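Local atomic coordinates of alcohol dehydrogenase (Thermus sp., PDB entry 4CPD), a protein that probably catalyses the NAD-dependent interconversion of alcohols and their aldehydes or ketones, as a zinc-containing medium-chain dehydrogenase. Residues Q99-E104 and L292-L297; F85-G90 and G107-G112; D152-A157 and G181-E186. One frame throughout, in Å; residues are numbered along the deposited sequence.

In the fold
Contacts 2 and 3 are buried, whereas contact 1 is partly open and runs up to the second subunit. Contact 1 ties the structural-zinc lobe (99-104) to the loop and helix start at 292-297 on the coenzyme side; contact 2 pairs the two strands at the base of that lobe, and both reach the same zinc ion through C103 and C89. H296 and H86 bring them together. Contact 3 lies in the interior, where helices 153-163 and 179-190 pack, and it shares NAD with contact 1. The chemistry shifts accordingly: amides and a ring pair in contact 1, main-chain bonds with apolar cover in contact 2, apolar side-chain packing with no hydrogen bond between the helices in contact 3.

Contact 1 (Q99-E104 and L292-L297); sequences QYNLCE and LANVHL. With ZN (zinc ion), chain F; NAD (nicotinamide-adenine-dinucleotide), chain G.
Y100 and N101 meet N294 through its amide oxygen. N294 OD1 takes two weak bonds from successive backbone amides, from Y100 N at 3.1 Å and from N101 N at 3.4 Å, both bent. The same oxygen lies at the edge of the tyrosine ring, in its plane, 3.4 Å from Y100 CD2. With CG anti to the backbone N and beside the carbonyl carbon (chi1 179°), the N294 amide reaches the 3-10 turn at 100-101. The other end of the amide is fixed by H98, whose carbonyl accepts from ND2.

Beside this, Y100 CB sits over one face of the H296 imidazole in a CH-pi contact, 4.0 Å from the ring centroid. The two rings themselves are nearly parallel but slid apart, with little overlap. N101 stands across N294 at about a right angle, its OD1 3.3 Å from N294 CB, while its CB abuts A293 O. N101 ND2 is hydrogen-bonded to D285 OD2 of the second subunit; an alanine in place of N101 would probably leave that carboxylate without this partner and open a gap beside N294 CB.

Further out, C103 SG binds the zinc ion at 2.2 Å, together with C89, C92 and C95. At the other end A293 N donates to the carboxamide oxygen O7N of NAD, 2.7 Å away and nearly straight. The arrangement thus joins the four-cysteine structural zinc lobe of medium-chain alcohol dehydrogenases to the loop whose A293 N-H holds the nicotinamide carboxamide.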
loop_
_atom_site.group_PDB
_atom_site.type_symbol
_atom_site.label_atom_id
_atom_site.label_comp_id
_atom_site.label_asym_id
_atom_site.label_seq_id
_atom_site.Cartn_x
_atom_site.Cartn_y
_atom_site.Cartn_z
ATOM N N GLN A 99 -15.044 -5.939 -0.001
ATOM C CA GLN A 99 -14.668 -4.600 0.419
ATOM C C GLN A 99 -15.937 -3.857 0.867
ATOM O O GLN A 99 -16.427 -2.925 0.214
ATOM C CB GLN A 99 -13.956 -3.883 -0.712
ATOM C CG GLN A 99 -12.707 -4.604 -1.193
ATOM C CD GLN A 99 -11.970 -3.814 -2.257
ATOM O OE1 GLN A 99 -12.548 -3.470 -3.281
ATOM N NE2 GLN A 99 -10.700 -3.520 -2.018
ATOM N N TYR A 100 -16.446 -4.286 2.016
ATOM C CA TYR A 100 -17.767 -3.868 2.501
ATOM C C TYR A 100 -17.754 -2.416 2.897
ATOM O O TYR A 100 -18.800 -1.773 2.903
ATOM C CB TYR A 100 -18.248 -4.737 3.681
ATOM C CG TYR A 100 -18.183 -6.240 3.410
ATOM C CD1 TYR A 100 -19.254 -6.922 2.829
ATOM C CD2 TYR A 100 -17.025 -6.987 3.714
ATOM C CE1 TYR A 100 -19.193 -8.282 2.567
ATOM C CE2 TYR A 100 -16.966 -8.348 3.456
ATOM C CZ TYR A 100 -18.059 -8.992 2.892
ATOM O OH TYR A 100 -17.972 -10.336 2.628
ATOM N N ASN A 101 -16.598 -1.884 3.256
ATOM C CA ASN A 101 -16.499 -0.450 3.509
ATOM C C ASN A 101 -16.684 0.418 2.252
ATOM O O ASN A 101 -16.821 1.603 2.370
ATOM C CB ASN A 101 -15.143 -0.100 4.125
ATOM C CG ASN A 101 -13.976 -0.559 3.279
ATOM O OD1 ASN A 101 -13.956 -1.692 2.797
ATOM N ND2 ASN A 101 -13.030 0.324 3.050
ATOM N N LEU A 102 -16.639 -0.167 1.054
ATOM C CA LEU A 102 -16.901 0.582 -0.168
ATOM C C LEU A 102 -18.252 0.264 -0.770
ATOM O O LEU A 102 -18.478 0.573 -1.954
ATOM C CB LEU A 102 -15.809 0.274 -1.185
ATOM C CG LEU A 102 -14.416 0.659 -0.677
ATOM C CD1 LEU A 102 -13.358 0.198 -1.677
ATOM C CD2 LEU A 102 -14.324 2.156 -0.416
ATOM N N CYS A 103 -19.134 -0.354 0.029
ATOM C CA CYS A 103 -20.474 -0.757 -0.425
ATOM C C CYS A 103 -21.164 0.432 -1.066
ATOM O O CYS A 103 -21.100 1.543 -0.546
ATOM C CB CYS A 103 -21.332 -1.233 0.728
ATOM S SG CYS A 103 -22.998 -1.620 0.191
ATOM N N GLU A 104 -21.797 0.190 -2.205
ATOM C CA GLU A 104 -22.484 1.258 -2.958
ATOM C C GLU A 104 -23.736 1.779 -2.253
ATOM O O GLU A 104 -24.092 2.926 -2.407
ATOM C CB GLU A 104 -22.804 0.805 -4.389
ATOM C CG GLU A 104 -21.728 1.247 -5.389
ATOM C CD GLU A 104 -21.648 0.348 -6.600
ATOM O OE1 GLU A 104 -22.550 -0.515 -6.711
ATOM O OE2 GLU A 104 -20.695 0.485 -7.419
ATOM N N LEU A 292 -10.955 3.814 5.464
ATOM C CA LEU A 292 -11.875 3.526 6.530
ATOM C C LEU A 292 -11.966 2.014 6.716
ATOM O O LEU A 292 -11.820 1.242 5.761
ATOM C CB LEU A 292 -13.237 4.117 6.197
ATOM C CG LEU A 292 -13.249 5.610 5.820
ATOM C CD1 LEU A 292 -14.676 6.098 5.653
ATOM C CD2 LEU A 292 -12.532 6.500 6.837
ATOM N N ALA A 293 -12.227 1.591 7.944
ATOM C CA ALA A 293 -12.179 0.178 8.307
ATOM C C ALA A 293 -13.107 -0.635 7.510
ATOM O O ALA A 293 -14.143 -0.155 7.094
ATOM C CB ALA A 293 -12.542 0.023 9.752
ATOM N N ASN A 294 -12.747 -1.888 7.315
ATOM C CA ASN A 294 -13.600 -2.857 6.614
ATOM C C ASN A 294 -13.935 -3.931 7.638
ATOM O O ASN A 294 -13.564 -5.110 7.544
ATOM C CB ASN A 294 -12.872 -3.424 5.406
ATOM C CG ASN A 294 -13.689 -4.442 4.654
ATOM O OD1 ASN A 294 -14.910 -4.468 4.743
ATOM N ND2 ASN A 294 -13.024 -5.290 3.906
ATOM N N VAL A 295 -14.654 -3.479 8.647
ATOM C CA VAL A 295 -14.928 -4.265 9.837
ATOM C C VAL A 295 -15.450 -5.662 9.566
ATOM O O VAL A 295 -15.033 -6.614 10.228
ATOM C CB VAL A 295 -15.919 -3.537 10.747
ATOM C CG1 VAL A 295 -16.263 -4.399 11.949
ATOM C CG2 VAL A 295 -15.340 -2.196 11.206
ATOM N N HIS A 296 -16.342 -5.786 8.604
ATOM C CA HIS A 296 -16.969 -7.080 8.309
ATOM C C HIS A 296 -15.946 -8.157 7.996
ATOM O O HIS A 296 -16.164 -9.315 8.290
ATOM C CB HIS A 296 -17.906 -6.979 7.119
ATOM C CG HIS A 296 -18.968 -5.939 7.272
ATOM N ND1 HIS A 296 -18.684 -4.591 7.297
ATOM C CD2 HIS A 296 -20.313 -6.046 7.402
ATOM C CE1 HIS A 296 -19.804 -3.912 7.427
ATOM N NE2 HIS A 296 -20.805 -4.770 7.505
ATOM N N LEU A 297 -14.837 -7.764 7.365
ATOM C CA LEU A 297 -13.840 -8.712 6.965
ATOM C C LEU A 297 -13.197 -9.374 8.193
ATOM O O LEU A 297 -12.827 -10.517 8.115
ATOM C CB LEU A 297 -12.774 -8.023 6.099
ATOM C CG LEU A 297 -11.841 -8.996 5.333
ATOM C CD1 LEU A 297 -12.628 -9.821 4.352
ATOM C CD2 LEU A 297 -10.729 -8.245 4.608
HETATM ZN ZN ZN F . -22.802 -3.400 -1.040
HETATM P PA NAD G . -9.124 10.310 20.074
HETATM O O1A NAD G . -9.867 9.978 21.369
HETATM O O2A NAD G . -9.184 11.730 19.520
HETATM O O5B NAD G . -7.566 9.870 20.110
HETATM C C5B NAD G . -6.571 10.637 19.434
HETATM C C4B NAD G . -5.241 10.531 20.174
HETATM O O4B NAD G . -4.181 11.027 19.347
HETATM C C3B NAD G . -5.255 11.361 21.463
HETATM O O3B NAD G . -4.670 10.675 22.581
HETATM C C2B NAD G . -4.408 12.555 21.127
HETATM O O2B NAD G . -3.757 13.091 22.282
HETATM C C1B NAD G . -3.435 11.953 20.132
HETATM N N9A NAD G . -2.855 13.006 19.298
HETATM C C8A NAD G . -3.541 14.029 18.749
HETATM N N7A NAD G . -2.683 14.813 18.054
HETATM C C5A NAD G . -1.443 14.282 18.155
HETATM C C6A NAD G . -0.094 14.604 17.649
HETATM N N6A NAD G . 0.062 15.691 16.877
HETATM N N1A NAD G . 0.955 13.803 17.977
HETATM C C2A NAD G . 0.788 12.713 18.751
HETATM N N3A NAD G . -0.421 12.360 19.247
HETATM C C4A NAD G . -1.552 13.086 18.987
HETATM O O3 NAD G . -9.673 9.361 18.878
HETATM P PN NAD G . -9.813 7.746 18.836
HETATM O O1N NAD G . -11.184 7.464 19.419
HETATM O O2N NAD G . -8.530 7.053 19.306
HETATM O O5D NAD G . -9.833 7.504 17.237
HETATM C C5D NAD G . -8.561 7.504 16.559
HETATM C C4D NAD G . -8.574 8.068 15.141
HETATM O O4D NAD G . -8.971 7.019 14.247
HETATM C C3D NAD G . -9.551 9.225 14.926
HETATM O O3D NAD G . -8.995 10.111 13.939
HETATM C C2D NAD G . -10.827 8.528 14.446
HETATM O O2D NAD G . -11.764 9.357 13.712
HETATM C C1D NAD G . -10.209 7.406 13.609
HETATM N N1N NAD G . -11.096 6.252 13.392
HETATM C C2N NAD G . -11.050 5.749 12.154
HETATM C C3N NAD G . -11.820 4.660 11.774
HETATM C C7N NAD G . -11.652 4.192 10.357
HETATM O O7N NAD G . -12.552 3.618 9.766
HETATM N N7N NAD G . -10.457 4.412 9.774
HETATM C C4N NAD G . -12.670 4.062 12.721
HETATM C C5N NAD G . -12.712 4.595 14.015
HETATM C C6N NAD G . -11.909 5.703 14.333
#

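Contact 2 (F85-G90 and G107-G112); sequences FHIACG and GVYGYG. With ZN (zinc ion), chain F.
I87, on a short antiparallel ribbon of strands 86-87 and 107-108, meets Y109 just beyond the second strand, at the base of the structural zinc lobe in the GroES-like part of the protein. The two side chains meet at an angle, and the isoleucine's CG2 branch touches the phenol end of the ring, 3.5 Å from Y109 CZ. I87 puts that methyl beside its own backbone N and swings CG1 (chi1 65°) over the G107 backbone, where CG1 comes within 3.5 Å of G107 N.

F85 and V108 make the second pairing. The valine's CG1 reaches the rim of the phenyl ring in the ring plane, 3.9 Å from F85 CD1, while H86 ND1 lies over the centre of one face of that ring. The opposite edge of the F85 ring, at CD2, borders D152 of the other zinc site, and the ring also touches NAD.

Between these pairs the main chains are held by the bond from I87 N to G107 O, 2.8 Å and fairly straight, and by a weak one from Y109 N to F85 O. The chain reverses in a type II turn from V108 to Y111, with Y109 and G110 in its middle positions. In the other direction segment 85-90 runs on to the metal, where C89 SG binds the zinc ion at 2.3 Å.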
loop_
_atom_site.group_PDB
_atom_site.type_symbol
_atom_site.label_atom_id
_atom_site.label_comp_id
_atom_site.label_asym_id
_atom_site.label_seq_id
_atom_site.Cartn_x
_atom_site.Cartn_y
_atom_site.Cartn_z
ATOM N N PHE A 85 -19.936 -0.625 12.631
ATOM C CA PHE A 85 -20.424 0.724 12.605
ATOM C C PHE A 85 -20.848 1.201 11.223
ATOM O O PHE A 85 -21.454 2.244 11.098
ATOM C CB PHE A 85 -19.369 1.663 13.177
ATOM C CG PHE A 85 -18.176 1.890 12.290
ATOM C CD1 PHE A 85 -18.184 2.886 11.315
ATOM C CD2 PHE A 85 -17.007 1.173 12.492
ATOM C CE1 PHE A 85 -17.062 3.130 10.535
ATOM C CE2 PHE A 85 -15.890 1.409 11.702
ATOM C CZ PHE A 85 -15.918 2.391 10.728
ATOM N N HIS A 86 -20.515 0.462 10.192
ATOM C CA HIS A 86 -20.879 0.859 8.877
ATOM C C HIS A 86 -21.638 -0.289 8.230
ATOM O O HIS A 86 -21.348 -1.429 8.484
ATOM C CB HIS A 86 -19.631 1.239 8.078
ATOM C CG HIS A 86 -18.710 0.089 7.822
ATOM N ND1 HIS A 86 -17.786 -0.339 8.745
ATOM C CD2 HIS A 86 -18.564 -0.718 6.745
ATOM C CE1 HIS A 86 -17.104 -1.354 8.245
ATOM N NE2 HIS A 86 -17.564 -1.615 7.040
ATOM N N ILE A 87 -22.597 0.030 7.369
ATOM C CA ILE A 87 -23.491 -0.968 6.823
ATOM C C ILE A 87 -23.118 -1.288 5.409
ATOM O O ILE A 87 -22.455 -0.506 4.750
ATOM C CB ILE A 87 -24.973 -0.522 6.877
ATOM C CG1 ILE A 87 -25.230 0.693 5.978
ATOM C CG2 ILE A 87 -25.359 -0.137 8.290
ATOM C CD1 ILE A 87 -26.681 0.813 5.531
ATOM N N ALA A 88 -23.585 -2.443 4.958
ATOM C CA ALA A 88 -23.195 -3.012 3.699
ATOM C C ALA A 88 -24.310 -3.896 3.209
ATOM O O ALA A 88 -25.033 -4.463 4.006
ATOM C CB ALA A 88 -21.916 -3.810 3.836
ATOM N N CYS A 89 -24.430 -4.011 1.895
ATOM C CA CYS A 89 -25.596 -4.586 1.279
ATOM C C CYS A 89 -25.379 -6.050 0.961
ATOM O O CYS A 89 -26.336 -6.809 0.888
ATOM C CB CYS A 89 -25.935 -3.803 -0.012
ATOM S SG CYS A 89 -24.918 -4.211 -1.472
ATOM N N GLY A 90 -24.138 -6.412 0.659
ATOM C CA GLY A 90 -23.788 -7.789 0.396
ATOM C C GLY A 90 -23.906 -8.246 -1.055
ATOM O O GLY A 90 -23.552 -9.400 -1.385
ATOM N N GLY A 107 -23.239 3.038 4.404
ATOM C CA GLY A 107 -23.473 4.160 5.321
ATOM C C GLY A 107 -22.918 3.893 6.696
ATOM O O GLY A 107 -22.476 2.801 6.965
ATOM N N VAL A 108 -22.956 4.902 7.557
ATOM C CA VAL A 108 -22.525 4.800 8.947
ATOM C C VAL A 108 -23.650 5.290 9.814
ATOM O O VAL A 108 -24.151 6.381 9.616
ATOM C CB VAL A 108 -21.333 5.726 9.244
ATOM C CG1 VAL A 108 -20.902 5.602 10.690
ATOM C CG2 VAL A 108 -20.180 5.417 8.312
ATOM N N TYR A 109 -24.020 4.501 10.812
ATOM C CA TYR A 109 -25.098 4.888 11.742
ATOM C C TYR A 109 -24.817 6.246 12.371
ATOM O O TYR A 109 -23.692 6.541 12.750
ATOM C CB TYR A 109 -25.268 3.871 12.894
ATOM C CG TYR A 109 -25.585 2.460 12.482
ATOM C CD1 TYR A 109 -26.844 2.111 12.014
ATOM C CD2 TYR A 109 -24.625 1.460 12.587
ATOM C CE1 TYR A 109 -27.131 0.809 11.622
ATOM C CE2 TYR A 109 -24.909 0.148 12.228
ATOM C CZ TYR A 109 -26.146 -0.164 11.744
ATOM O OH TYR A 109 -26.365 -1.458 11.397
ATOM N N GLY A 110 -25.865 7.040 12.509
ATOM C CA GLY A 110 -25.800 8.287 13.247
ATOM C C GLY A 110 -24.682 9.208 12.799
ATOM O O GLY A 110 -24.078 9.914 13.637
ATOM N N TYR A 111 -24.404 9.211 11.490
ATOM C CA TYR A 111 -23.326 10.030 10.966
ATOM C C TYR A 111 -23.805 11.034 9.882
ATOM O O TYR A 111 -23.008 11.587 9.100
ATOM C CB TYR A 111 -22.164 9.136 10.494
ATOM C CG TYR A 111 -20.819 9.704 10.888
ATOM C CD1 TYR A 111 -20.425 9.726 12.203
ATOM C CD2 TYR A 111 -19.962 10.216 9.935
ATOM C CE1 TYR A 111 -19.193 10.238 12.574
ATOM C CE2 TYR A 111 -18.739 10.745 10.284
ATOM C CZ TYR A 111 -18.363 10.763 11.611
ATOM O OH TYR A 111 -17.157 11.295 11.994
ATOM N N GLY A 112 -25.104 11.308 9.886
ATOM C CA GLY A 112 -25.653 12.368 9.062
ATOM C C GLY A 112 -25.864 11.982 7.611
ATOM O O GLY A 112 -25.518 10.879 7.202
HETATM ZN ZN ZN F . -22.802 -3.400 -1.040
#

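Contact 3 (D152-A157 and G181-E186); sequences DILSTA and GLMAIE. With ZN (zinc ion), chain E; NAD (nicotinamide-adenine-dinucleotide), chain G.
Helices 153-157 and 181-186 cross at -59° with their axes 8.2 Å apart at closest approach. The second belongs to the first beta-alpha unit of the Rossmann fold that binds NAD, and its G181 fits the last glycine of a GxGxxG pattern; the first begins at the zinc site.

M183 carries most of the packing. Its CG stands beside its own backbone N (chi1 -59°), and this torsion with a second bend at chi2 lays CG and SD against the first helix. CG thereby rests against I153 O and 4.0 Å from I153 CD1, while SD lies 3.9 Å from L154 CB. L154 runs across the methionine at about a right angle, its CD1 against M183 CB. One turn on, A157 points toward the second helix, its methyl 3.7 Å from M183 CB and also touching A184 CB. These small residues let the backbones come close, with the A157 and A184 CA atoms 4.9 Å apart. No hydrogen bond crosses the interface.

On the side of the first helix that faces the coenzyme, T156 OG1 donates to D152 O from well above the carbonyl plane, and the same oxygen accepts T156 N. The T156 hydroxyl also lies close to the nicotinamide ring of NAD. C38 and H59 share the metal with D152, whose OD2 binds the zinc ion at 1.9 Å, with a water at 2.5 Å from the zinc.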
loop_
_atom_site.group_PDB
_atom_site.type_symbol
_atom_site.label_atom_id
_atom_site.label_comp_id
_atom_site.label_asym_id
_atom_site.label_seq_id
_atom_site.Cartn_x
_atom_site.Cartn_y
_atom_site.Cartn_z
ATOM N N ASP A 152 -16.347 -1.667 16.092
ATOM C CA ASP A 152 -15.708 -0.426 15.613
ATOM C C ASP A 152 -14.230 -0.367 15.935
ATOM O O ASP A 152 -13.429 -0.825 15.134
ATOM C CB ASP A 152 -16.505 0.793 16.110
ATOM C CG ASP A 152 -15.933 2.088 15.693
ATOM O OD1 ASP A 152 -14.855 2.125 15.069
ATOM O OD2 ASP A 152 -16.562 3.104 16.035
ATOM N N ILE A 153 -13.850 0.171 17.080
ATOM C CA ILE A 153 -12.438 0.545 17.262
ATOM C C ILE A 153 -11.400 -0.615 17.332
ATOM O O ILE A 153 -10.254 -0.444 16.926
ATOM C CB ILE A 153 -12.243 1.480 18.449
ATOM C CG1 ILE A 153 -12.717 0.826 19.738
ATOM C CG2 ILE A 153 -12.991 2.790 18.240
ATOM C CD1 ILE A 153 -12.121 1.524 20.943
ATOM N N LEU A 154 -11.806 -1.789 17.818
ATOM C CA LEU A 154 -10.910 -2.935 17.850
ATOM C C LEU A 154 -10.709 -3.506 16.447
ATOM O O LEU A 154 -9.598 -3.786 16.027
ATOM C CB LEU A 154 -11.424 -4.019 18.807
ATOM C CG LEU A 154 -10.569 -5.278 18.910
ATOM C CD1 LEU A 154 -9.110 -4.927 19.196
ATOM C CD2 LEU A 154 -11.097 -6.195 19.980
ATOM N N SER A 155 -11.791 -3.685 15.713
ATOM C CA SER A 155 -11.681 -4.218 14.352
ATOM C C SER A 155 -10.963 -3.231 13.419
ATOM O O SER A 155 -10.346 -3.633 12.452
ATOM C CB SER A 155 -13.069 -4.558 13.821
ATOM O OG SER A 155 -13.636 -5.620 14.562
ATOM N N THR A 156 -11.048 -1.948 13.738
ATOM C CA THR A 156 -10.344 -0.925 12.999
ATOM C C THR A 156 -8.834 -1.099 13.159
ATOM O O THR A 156 -8.089 -1.142 12.181
ATOM C CB THR A 156 -10.802 0.489 13.452
ATOM O OG1 THR A 156 -12.152 0.689 13.039
ATOM C CG2 THR A 156 -9.997 1.557 12.833
ATOM N N ALA A 157 -8.392 -1.164 14.402
ATOM C CA ALA A 157 -6.973 -1.350 14.704
ATOM C C ALA A 157 -6.463 -2.727 14.196
ATOM O O ALA A 157 -5.419 -2.840 13.589
ATOM C CB ALA A 157 -6.770 -1.239 16.193
ATOM N N GLY A 181 -5.499 3.538 19.049
ATOM C CA GLY A 181 -4.099 3.218 19.277
ATOM C C GLY A 181 -3.879 2.158 20.343
ATOM O O GLY A 181 -3.004 1.284 20.216
ATOM N N LEU A 182 -4.682 2.241 21.396
ATOM C CA LEU A 182 -4.573 1.301 22.504
ATOM C C LEU A 182 -5.041 -0.073 22.082
ATOM O O LEU A 182 -4.452 -1.058 22.502
ATOM C CB LEU A 182 -5.343 1.796 23.723
ATOM C CG LEU A 182 -4.749 3.096 24.302
ATOM C CD1 LEU A 182 -5.725 3.741 25.287
ATOM C CD2 LEU A 182 -3.406 2.858 24.973
ATOM N N MET A 183 -6.071 -0.152 21.241
ATOM C CA MET A 183 -6.466 -1.450 20.673
ATOM C C MET A 183 -5.294 -2.024 19.846
ATOM O O MET A 183 -4.948 -3.223 19.934
ATOM C CB MET A 183 -7.684 -1.334 19.773
ATOM C CG MET A 183 -8.939 -0.777 20.418
ATOM S SD MET A 183 -9.742 -1.847 21.628
ATOM C CE MET A 183 -9.154 -1.055 23.124
ATOM N N ALA A 184 -4.680 -1.161 19.050
ATOM C CA ALA A 184 -3.602 -1.585 18.187
ATOM C C ALA A 184 -2.462 -2.152 19.000
ATOM O O ALA A 184 -1.922 -3.219 18.675
ATOM C CB ALA A 184 -3.104 -0.418 17.341
ATOM N N ILE A 185 -2.086 -1.438 20.056
ATOM C CA ILE A 185 -1.018 -1.917 20.929
ATOM C C ILE A 185 -1.297 -3.324 21.457
ATOM O O ILE A 185 -0.488 -4.227 21.298
ATOM C CB ILE A 185 -0.785 -0.970 22.094
ATOM C CG1 ILE A 185 -0.161 0.308 21.582
ATOM C CG2 ILE A 185 0.168 -1.583 23.088
ATOM C CD1 ILE A 185 -0.266 1.460 22.562
ATOM N N GLU A 186 -2.452 -3.514 22.068
ATOM C CA GLU A 186 -2.807 -4.822 22.611
ATOM C C GLU A 186 -2.749 -5.877 21.523
ATOM O O GLU A 186 -2.178 -6.918 21.735
ATOM C CB GLU A 186 -4.203 -4.786 23.230
ATOM C CG GLU A 186 -4.502 -5.917 24.201
ATOM C CD GLU A 186 -5.889 -5.817 24.848
ATOM O OE1 GLU A 186 -6.554 -4.764 24.772
ATOM O OE2 GLU A 186 -6.316 -6.798 25.466
HETATM ZN ZN ZN E . -16.293 4.954 15.608
HETATM P PA NAD G . -9.124 10.310 20.074
HETATM O O1A NAD G . -9.867 9.978 21.369
HETATM O O2A NAD G . -9.184 11.730 19.520
HETATM O O5B NAD G . -7.566 9.870 20.110
HETATM C C5B NAD G . -6.571 10.637 19.434
HETATM C C4B NAD G . -5.241 10.531 20.174
HETATM O O4B NAD G . -4.181 11.027 19.347
HETATM C C3B NAD G . -5.255 11.361 21.463
HETATM O O3B NAD G . -4.670 10.675 22.581
HETATM C C2B NAD G . -4.408 12.555 21.127
HETATM O O2B NAD G . -3.757 13.091 22.282
HETATM C C1B NAD G . -3.435 11.953 20.132
HETATM N N9A NAD G . -2.855 13.006 19.298
HETATM C C8A NAD G . -3.541 14.029 18.749
HETATM N N7A NAD G . -2.683 14.813 18.054
HETATM C C5A NAD G . -1.443 14.282 18.155
HETATM C C6A NAD G . -0.094 14.604 17.649
HETATM N N6A NAD G . 0.062 15.691 16.877
HETATM N N1A NAD G . 0.955 13.803 17.977
HETATM C C2A NAD G . 0.788 12.713 18.751
HETATM N N3A NAD G . -0.421 12.360 19.247
HETATM C C4A NAD G . -1.552 13.086 18.987
HETATM O O3 NAD G . -9.673 9.361 18.878
HETATM P PN NAD G . -9.813 7.746 18.836
HETATM O O1N NAD G . -11.184 7.464 19.419
HETATM O O2N NAD G . -8.530 7.053 19.306
HETATM O O5D NAD G . -9.833 7.504 17.237
HETATM C C5D NAD G . -8.561 7.504 16.559
HETATM C C4D NAD G . -8.574 8.068 15.141
HETATM O O4D NAD G . -8.971 7.019 14.247
HETATM C C3D NAD G . -9.551 9.225 14.926
HETATM O O3D NAD G . -8.995 10.111 13.939
HETATM C C2D NAD G . -10.827 8.528 14.446
HETATM O O2D NAD G . -11.764 9.357 13.712
HETATM C C1D NAD G . -10.209 7.406 13.609
HETATM N N1N NAD G . -11.096 6.252 13.392
HETATM C C2N NAD G . -11.050 5.749 12.154
HETATM C C3N NAD G . -11.820 4.660 11.774
HETATM C C7N NAD G . -11.652 4.192 10.357
HETATM O O7N NAD G . -12.552 3.618 9.766
HETATM N N7N NAD G . -10.457 4.412 9.774
HETATM C C4N NAD G . -12.670 4.062 12.721
HETATM C C5N NAD G . -12.712 4.595 14.015
HETATM C C6N NAD G . -11.909 5.703 14.333
HETATM O O HOH W 1 -15.477 5.201 13.283
#